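Putative oxidoreductase with NAD(P)-binding Rossmann-fold domain (PDB 3UUW) is a putative dehydrogenase of the GFO/IDH/MocA family that probably binds NAD(P) through its Rossmann-fold domain. Local coordinates at residues Thr78-Ile83 and Gly106-Glu111; Leu86-Val91 and Ile110-Lys115. All blocks are in the same frame, centred on the assembly; numbering follows the deposited sequence.

Contact 1. Residues Thr78-Ile83 and Gly106-Glu111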
ATOM      1  N   THR A  78      37.919 -16.226  11.673  1.00 25.94           N
ATOM      2  CA  THR A  78      39.125 -16.433  10.877  1.00 26.21           C
ATOM      3  C   THR A  78      39.660 -15.129  10.284  1.00 24.14           C
ATOM      4  O   THR A  78      40.747 -15.103   9.718  1.00 23.41           O
ATOM      5  CB  THR A  78      38.867 -17.425   9.708  1.00 26.11           C
ATOM      6  OG1 THR A  78      37.928 -16.861   8.785  1.00 30.26           O
ATOM      7  CG2 THR A  78      38.335 -18.743  10.227  1.00 30.98           C
ATOM      8  N   HIS A  79      38.905 -14.047  10.396  1.00 22.48           N
ATOM      9  CA  HIS A  79      39.354 -12.787   9.768  1.00 21.94           C
ATOM     10  C   HIS A  79      40.738 -12.335  10.214  1.00 21.98           C
ATOM     11  O   HIS A  79      41.576 -11.988   9.381  1.00 21.95           O
ATOM     12  CB  HIS A  79      38.379 -11.658  10.077  1.00 21.12           C
ATOM     13  CG  HIS A  79      37.069 -11.757   9.365  1.00 20.97           C
ATOM     14  ND1 HIS A  79      36.118 -10.763   9.449  1.00 21.02           N
ATOM     15  CD2 HIS A  79      36.550 -12.703   8.545  1.00 19.89           C
ATOM     16  CE1 HIS A  79      35.057 -11.108   8.741  1.00 21.80           C
ATOM     17  NE2 HIS A  79      35.293 -12.280   8.180  1.00 21.47           N
ATOM     18  N   TYR A  80      40.963 -12.277  11.515  1.00 22.20           N
ATOM     19  CA  TYR A  80      42.206 -11.732  12.071  1.00 22.61           C
ATOM     20  C   TYR A  80      43.451 -12.409  11.511  1.00 22.78           C
ATOM     21  O   TYR A  80      44.331 -11.743  10.988  1.00 21.75           O
ATOM     22  CB  TYR A  80      42.165 -11.764  13.599  1.00 24.19           C
ATOM     23  CG  TYR A  80      43.432 -11.320  14.313  1.00 25.79           C
ATOM     24  CD1 TYR A  80      43.904 -10.008  14.207  1.00 24.11           C
ATOM     25  CD2 TYR A  80      44.137 -12.201  15.118  1.00 29.96           C
ATOM     26  CE1 TYR A  80      45.036  -9.600  14.866  1.00 22.53           C
ATOM     27  CE2 TYR A  80      45.275 -11.811  15.773  1.00 29.34           C
ATOM     28  CZ  TYR A  80      45.724 -10.511  15.654  1.00 28.07           C
ATOM     29  OH  TYR A  80      46.851 -10.149  16.322  1.00 29.23           O
ATOM     30  N   GLU A  81      43.512 -13.735  11.578  1.00 21.93           N
ATOM     31  CA  GLU A  81      44.672 -14.441  11.064  1.00 24.02           C
ATOM     32  C   GLU A  81      44.797 -14.369   9.548  1.00 21.77           C
ATOM     33  O   GLU A  81      45.902 -14.239   9.037  1.00 22.37           O
ATOM     34  CB  GLU A  81      44.709 -15.903  11.526  1.00 24.92           C
ATOM     35  CG  GLU A  81      44.926 -16.057  13.033  1.00 29.79           C
ATOM     36  CD  GLU A  81      46.236 -15.434  13.561  1.00 37.57           C
ATOM     37  OE1 GLU A  81      47.155 -15.140  12.756  1.00 41.54           O
ATOM     38  OE2 GLU A  81      46.355 -15.261  14.803  1.00 39.79           O
ATOM     39  N   ILE A  82      43.688 -14.465   8.825  1.00 21.55           N
ATOM     40  CA  ILE A  82      43.765 -14.403   7.375  1.00 20.45           C
ATOM     41  C   ILE A  82      44.196 -13.014   6.905  1.00 20.34           C
ATOM     42  O   ILE A  82      45.062 -12.896   6.053  1.00 19.69           O
ATOM     43  CB  ILE A  82      42.448 -14.818   6.676  1.00 20.38           C
ATOM     44  CG1 ILE A  82      42.120 -16.289   6.954  1.00 23.83           C
ATOM     45  CG2 ILE A  82      42.552 -14.555   5.173  1.00 21.96           C
ATOM     46  CD1 ILE A  82      40.751 -16.732   6.405  1.00 24.54           C
ATOM     47  N   ILE A  83      43.604 -11.960   7.463  1.00 19.74           N
ATOM     48  CA  ILE A  83      43.928 -10.609   7.006  1.00 17.82           C
ATOM     49  C   ILE A  83      45.390 -10.244   7.294  1.00 19.75           C
ATOM     50  O   ILE A  83      46.006  -9.547   6.508  1.00 19.43           O
ATOM     51  CB  ILE A  83      42.959  -9.561   7.584  1.00 18.48           C
ATOM     52  CG1 ILE A  83      41.532  -9.864   7.117  1.00 17.46           C
ATOM     53  CG2 ILE A  83      43.379  -8.133   7.141  1.00 18.06           C
ATOM     54  CD1 ILE A  83      40.426  -8.986   7.775  1.00 17.78           C
ATOM     55  N   GLY A 106      40.905  -5.557  15.249  1.00 17.98           N
ATOM     56  CA  GLY A 106      40.662  -4.656  14.139  1.00 16.47           C
ATOM     57  C   GLY A 106      41.629  -3.467  14.080  1.00 15.78           C
ATOM     58  O   GLY A 106      42.149  -3.125  13.014  1.00 15.25           O
ATOM     59  N   GLU A 107      41.893  -2.850  15.235  1.00 15.96           N
ATOM     60  CA  GLU A 107      42.819  -1.715  15.294  1.00 16.69           C
ATOM     61  C   GLU A 107      44.228  -2.106  14.835  1.00 16.87           C
ATOM     62  O   GLU A 107      44.903  -1.325  14.164  1.00 16.78           O
ATOM     63  CB  GLU A 107      42.849  -1.140  16.703  1.00 16.67           C
ATOM     64  CG  GLU A 107      41.552  -0.408  17.085  1.00 18.85           C
ATOM     65  CD  GLU A 107      41.482  -0.005  18.566  1.00 24.79           C
ATOM     66  OE1 GLU A 107      41.995  -0.741  19.414  1.00 27.15           O
ATOM     67  OE2 GLU A 107      40.881   1.038  18.885  1.00 25.13           O
ATOM     68  N   GLU A 108      44.645  -3.316  15.172  1.00 16.44           N
ATOM     69  CA  GLU A 108      45.955  -3.816  14.784  1.00 16.98           C
ATOM     70  C   GLU A 108      46.031  -4.006  13.269  1.00 16.36           C
ATOM     71  O   GLU A 108      47.016  -3.629  12.636  1.00 16.20           O
ATOM     72  CB  GLU A 108      46.271  -5.132  15.489  1.00 17.09           C
ATOM     73  CG  GLU A 108      47.667  -5.666  15.167  1.00 18.99           C
ATOM     74  CD  GLU A 108      47.900  -7.077  15.643  1.00 22.59           C
ATOM     75  OE1 GLU A 108      47.134  -7.564  16.503  1.00 23.81           O
ATOM     76  OE2 GLU A 108      48.881  -7.699  15.167  1.00 25.10           O
ATOM     77  N   LEU A 109      44.977  -4.578  12.697  1.00 16.27           N
ATOM     78  CA  LEU A 109      44.904  -4.798  11.252  1.00 15.33           C
ATOM     79  C   LEU A 109      44.895  -3.473  10.486  1.00 15.09           C
ATOM     80  O   LEU A 109      45.535  -3.355   9.461  1.00 15.34           O
ATOM     81  CB  LEU A 109      43.705  -5.639  10.873  1.00 14.83           C
ATOM     82  CG  LEU A 109      43.640  -7.069  11.439  1.00 16.19           C
ATOM     83  CD1 LEU A 109      42.265  -7.683  11.150  1.00 17.60           C
ATOM     84  CD2 LEU A 109      44.806  -7.923  10.878  1.00 19.45           C
ATOM     85  N   ILE A 110      44.168  -2.488  11.001  1.00 14.43           N
ATOM     86  CA  ILE A 110      44.108  -1.169  10.368  1.00 15.88           C
ATOM     87  C   ILE A 110      45.503  -0.569  10.294  1.00 17.13           C
ATOM     88  O   ILE A 110      45.926  -0.028   9.242  1.00 17.52           O
ATOM     89  CB  ILE A 110      43.096  -0.223  11.086  1.00 15.04           C
ATOM     90  CG1 ILE A 110      41.656  -0.692  10.794  1.00 16.00           C
ATOM     91  CG2 ILE A 110      43.305   1.261  10.636  1.00 16.80           C
ATOM     92  CD1 ILE A 110      40.613  -0.194  11.854  1.00 14.96           C
ATOM     93  N   GLU A 111      46.250  -0.646  11.394  1.00 17.57           N
ATOM     94  CA  GLU A 111      47.589  -0.074  11.381  1.00 18.39           C
ATOM     95  C   GLU A 111      48.497  -0.818  10.415  1.00 18.08           C
ATOM     96  O   GLU A 111      49.276  -0.185   9.691  1.00 17.36           O
ATOM     97  CB  GLU A 111      48.191  -0.015  12.779  1.00 19.92           C
ATOM     98  CG  GLU A 111      47.449   0.954  13.690  1.00 23.48           C
ATOM     99  CD  GLU A 111      47.279   2.344  13.072  1.00 27.08           C
ATOM    100  OE1 GLU A 111      48.277   2.881  12.546  1.00 29.01           O
ATOM    101  OE2 GLU A 111      46.145   2.888  13.123  1.00 27.13           O
TER
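Y80 and E108 make the one hydrogen bond between these two helical segments. The phenol OH donates to OE1 of E108, with Y80 OH and E108 OE1 2.6 Å apart. The oxygen is met on its syn side but from 28° out of the carboxylate plane, and the carboxylate reaches the ring at its edge, the two planes turned 70° from each other. E108 OE1 also lies 3.4 Å from CE1 of Y80, the ring carbon next to CZ, so the acid sits at the CE1 flank of the phenol edge. Both side chains are swung the same way about their first bonds: CG lies opposite the backbone N in both Y80 and E108, and the chain of E108 then runs extended to its carboxylate. The bond lies at the outer margin of the interface, and a weak hydrogen bond joins the same phenol oxygen to NZ of K84.

Beneath this polar bridge the contact is apolar and centred on L109. The CD2 methyl of L109 stands 4.0 Å from CD1 of Y80, approaching the ring obliquely, and as far from CG2 of I83. The other branch of L109, CD1, meets CD1 of I83 at 4.1 Å, so that both methyls of L109 are used against I83, whose side chain runs across it at about a right angle.

The two helices run nearly parallel, their local axes 10.5 Å apart and inclined by 15°. They are neighbours on one face of the parallel Rossmann sheet: I83 reaches down to strands 69-72, 92-95 and 120-122, and L109 shares L120 of the edge strand 120-122 with it.

Contact 2. Residues Leu86-Val91 and Ile110-Lys115; sequences LLNLGV and IELSTK
This is an apolar helix-to-helix contact, formed where the last turn of helix 79-88 lies beside the C-terminal part of helix 103-116 in the Rossmann domain, and no direct hydrogen bond crosses it. L87 and L112 carry most of it. L112 sends CD2 to within 3.8 Å of CB of L87, while the CD1 methyl of L87 reaches the backbone of the partner helix, 3.9 Å from N of S113. Both methyls of L87, CD1 and CD2, also rest 4.0 Å from CB of S113. The hydroxyl of that serine is engaged within its own helix: with its OG tucked over the backbone, flanked by N and C (chi1 78°), S113 OG donates to I110 O at 2.7 Å, and the same carbonyl accepts from T114 N.

Helix 79-88 ends here in a Schellman motif, G90 taking the positive phi (83°) that turns the chain toward strand 92-95. Strand 69-72 with helix 79-88 and strand 92-95 with helix 103-116 are successive strand-helix units of the Rossmann fold. L87 also packs on V93 of strand 92-95 and on L118, beyond the end of the partner helix.

Toward solvent, the amide of N88 lies across the end of L112, OD1 of N88 being 3.7 Å from CD1 of L112. A water extends this margin, donating to OD1 of N88 and accepting from NZ of K115 at 2.7 Å.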
ATOM      1  N   LEU A  86      47.348 -11.704   4.458  1.00 20.02           N
ATOM      2  CA  LEU A  86      47.090 -11.005   3.203  1.00 18.61           C
ATOM      3  C   LEU A  86      47.778  -9.650   3.120  1.00 18.41           C
ATOM      4  O   LEU A  86      48.422  -9.335   2.134  1.00 18.15           O
ATOM      5  CB  LEU A  86      45.574 -10.837   3.000  1.00 17.71           C
ATOM      6  CG  LEU A  86      44.780 -12.135   2.801  1.00 19.14           C
ATOM      7  CD1 LEU A  86      43.253 -11.860   2.661  1.00 20.71           C
ATOM      8  CD2 LEU A  86      45.310 -12.881   1.578  1.00 20.01           C
ATOM      9  N   LEU A  87      47.649  -8.866   4.183  1.00 18.70           N
ATOM     10  CA  LEU A  87      48.276  -7.559   4.229  1.00 18.92           C
ATOM     11  C   LEU A  87      49.797  -7.710   4.151  1.00 19.23           C
ATOM     12  O   LEU A  87      50.470  -6.946   3.474  1.00 19.71           O
ATOM     13  CB  LEU A  87      47.840  -6.791   5.486  1.00 18.20           C
ATOM     14  CG  LEU A  87      46.367  -6.405   5.568  1.00 18.82           C
ATOM     15  CD1 LEU A  87      46.043  -5.802   6.940  1.00 20.22           C
ATOM     16  CD2 LEU A  87      45.978  -5.457   4.436  1.00 19.55           C
ATOM     17  N   ASN A  88      50.344  -8.729   4.795  1.00 21.48           N
ATOM     18  CA  ASN A  88      51.783  -8.924   4.754  1.00 24.26           C
ATOM     19  C   ASN A  88      52.284  -9.396   3.386  1.00 24.82           C
ATOM     20  O   ASN A  88      53.461  -9.201   3.062  1.00 26.15           O
ATOM     21  CB  ASN A  88      52.248  -9.824   5.897  1.00 25.45           C
ATOM     22  CG  ASN A  88      52.387  -9.058   7.192  1.00 27.88           C
ATOM     23  OD1 ASN A  88      52.925  -7.953   7.201  1.00 30.56           O
ATOM     24  ND2 ASN A  88      51.926  -9.635   8.285  1.00 31.23           N
ATOM     25  N   LEU A  89      51.379  -9.968   2.585  1.00 24.56           N
ATOM     26  CA  LEU A  89      51.666 -10.357   1.213  1.00 24.99           C
ATOM     27  C   LEU A  89      51.361  -9.234   0.202  1.00 25.82           C
ATOM     28  O   LEU A  89      51.507  -9.434  -1.005  1.00 28.75           O
ATOM     29  CB  LEU A  89      50.920 -11.645   0.836  1.00 24.71           C
ATOM     30  CG  LEU A  89      51.514 -12.945   1.373  1.00 26.89           C
ATOM     31  CD1 LEU A  89      50.533 -14.088   1.145  1.00 25.11           C
ATOM     32  CD2 LEU A  89      52.892 -13.236   0.726  1.00 28.19           C
ATOM     33  N   GLY A  90      50.953  -8.060   0.691  1.00 24.98           N
ATOM     34  CA  GLY A  90      50.820  -6.868  -0.152  1.00 23.85           C
ATOM     35  C   GLY A  90      49.533  -6.736  -0.936  1.00 23.29           C
ATOM     36  O   GLY A  90      49.503  -6.054  -1.958  1.00 24.32           O
ATOM     37  N   VAL A  91      48.461  -7.334  -0.436  1.00 21.32           N
ATOM     38  CA  VAL A  91      47.184  -7.246  -1.144  1.00 19.91           C
ATOM     39  C   VAL A  91      46.170  -6.415  -0.357  1.00 19.04           C
ATOM     40  O   VAL A  91      46.090  -6.519   0.856  1.00 18.09           O
ATOM     41  CB  VAL A  91      46.585  -8.636  -1.465  1.00 22.38           C
ATOM     42  CG1 VAL A  91      47.588  -9.492  -2.276  1.00 23.73           C
ATOM     43  CG2 VAL A  91      46.175  -9.358  -0.218  1.00 22.38           C
ATOM     44  N   ILE A 110      44.168  -2.488  11.001  1.00 14.43           N
ATOM     45  CA  ILE A 110      44.108  -1.169  10.368  1.00 15.88           C
ATOM     46  C   ILE A 110      45.503  -0.569  10.294  1.00 17.13           C
ATOM     47  O   ILE A 110      45.926  -0.028   9.242  1.00 17.52           O
ATOM     48  CB  ILE A 110      43.096  -0.223  11.086  1.00 15.04           C
ATOM     49  CG1 ILE A 110      41.656  -0.692  10.794  1.00 16.00           C
ATOM     50  CG2 ILE A 110      43.305   1.261  10.636  1.00 16.80           C
ATOM     51  CD1 ILE A 110      40.613  -0.194  11.854  1.00 14.96           C
ATOM     52  N   GLU A 111      46.250  -0.646  11.394  1.00 17.57           N
ATOM     53  CA  GLU A 111      47.589  -0.074  11.381  1.00 18.39           C
ATOM     54  C   GLU A 111      48.497  -0.818  10.415  1.00 18.08           C
ATOM     55  O   GLU A 111      49.276  -0.185   9.691  1.00 17.36           O
ATOM     56  CB  GLU A 111      48.191  -0.015  12.779  1.00 19.92           C
ATOM     57  CG  GLU A 111      47.449   0.954  13.690  1.00 23.48           C
ATOM     58  CD  GLU A 111      47.279   2.344  13.072  1.00 27.08           C
ATOM     59  OE1 GLU A 111      48.277   2.881  12.546  1.00 29.01           O
ATOM     60  OE2 GLU A 111      46.145   2.888  13.123  1.00 27.13           O
ATOM     61  N   LEU A 112      48.387  -2.134  10.377  1.00 16.42           N
ATOM     62  CA  LEU A 112      49.172  -2.925   9.413  1.00 17.95           C
ATOM     63  C   LEU A 112      48.850  -2.485   7.977  1.00 17.43           C
ATOM     64  O   LEU A 112      49.764  -2.244   7.171  1.00 18.16           O
ATOM     65  CB  LEU A 112      48.933  -4.425   9.604  1.00 18.64           C
ATOM     66  CG  LEU A 112      49.707  -5.364   8.682  1.00 22.68           C
ATOM     67  CD1 LEU A 112      51.207  -5.120   8.769  1.00 26.65           C
ATOM     68  CD2 LEU A 112      49.371  -6.834   9.010  1.00 26.55           C
ATOM     69  N   SER A 113      47.573  -2.284   7.676  1.00 16.20           N
ATOM     70  CA  SER A 113      47.171  -1.865   6.329  1.00 16.22           C
ATOM     71  C   SER A 113      47.761  -0.489   5.976  1.00 17.76           C
ATOM     72  O   SER A 113      48.285  -0.281   4.891  1.00 18.01           O
ATOM     73  CB  SER A 113      45.639  -1.880   6.191  1.00 16.55           C
ATOM     74  OG  SER A 113      45.020  -0.737   6.800  1.00 17.63           O
ATOM     75  N   THR A 114      47.734   0.446   6.915  1.00 18.10           N
ATOM     76  CA  THR A 114      48.249   1.779   6.623  1.00 21.04           C
ATOM     77  C   THR A 114      49.796   1.761   6.453  1.00 22.13           C
ATOM     78  O   THR A 114      50.335   2.447   5.578  1.00 23.81           O
ATOM     79  CB  THR A 114      47.762   2.799   7.671  1.00 21.75           C
ATOM     80  OG1 THR A 114      48.226   2.429   8.954  1.00 28.84           O
ATOM     81  CG2 THR A 114      46.275   2.892   7.683  1.00 24.11           C
ATOM     82  N   LYS A 115      50.490   0.945   7.245  1.00 21.21           N
ATOM     83  CA  LYS A 115      51.929   0.784   7.095  1.00 23.53           C
ATOM     84  C   LYS A 115      52.273   0.283   5.688  1.00 23.74           C
ATOM     85  O   LYS A 115      53.252   0.747   5.076  1.00 24.85           O
ATOM     86  CB  LYS A 115      52.445  -0.224   8.121  1.00 24.18           C
ATOM     87  CG  LYS A 115      53.914  -0.585   7.988  1.00 30.65           C
ATOM     88  CD  LYS A 115      54.196  -1.856   8.779  1.00 35.96           C
ATOM     89  CE  LYS A 115      55.608  -2.363   8.567  1.00 42.09           C
ATOM     90  NZ  LYS A 115      55.780  -3.702   9.205  1.00 45.03           N
TER
HETATM   91  O   HOH W   1      54.766  -6.017   8.290  1.00 36.15           O

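From the N terminus, the chain enters helix 79-88 with the first segment of contact 1 and leaves its end with that of contact 2, then passes through strand 92-95 to helix 103-116. There contact 1 closes on residues 106-111 and contact 2 on 110-115, sharing I110 and E111. Because both helices are met in the same order, the two closures interleave rather than nest, as expected of parallel helices. Their centres lie about 9 Å apart, and packing of L109 O against L87 CD1 makes the interface continuous. Together they join two consecutive helices on one face of the parallel sheet.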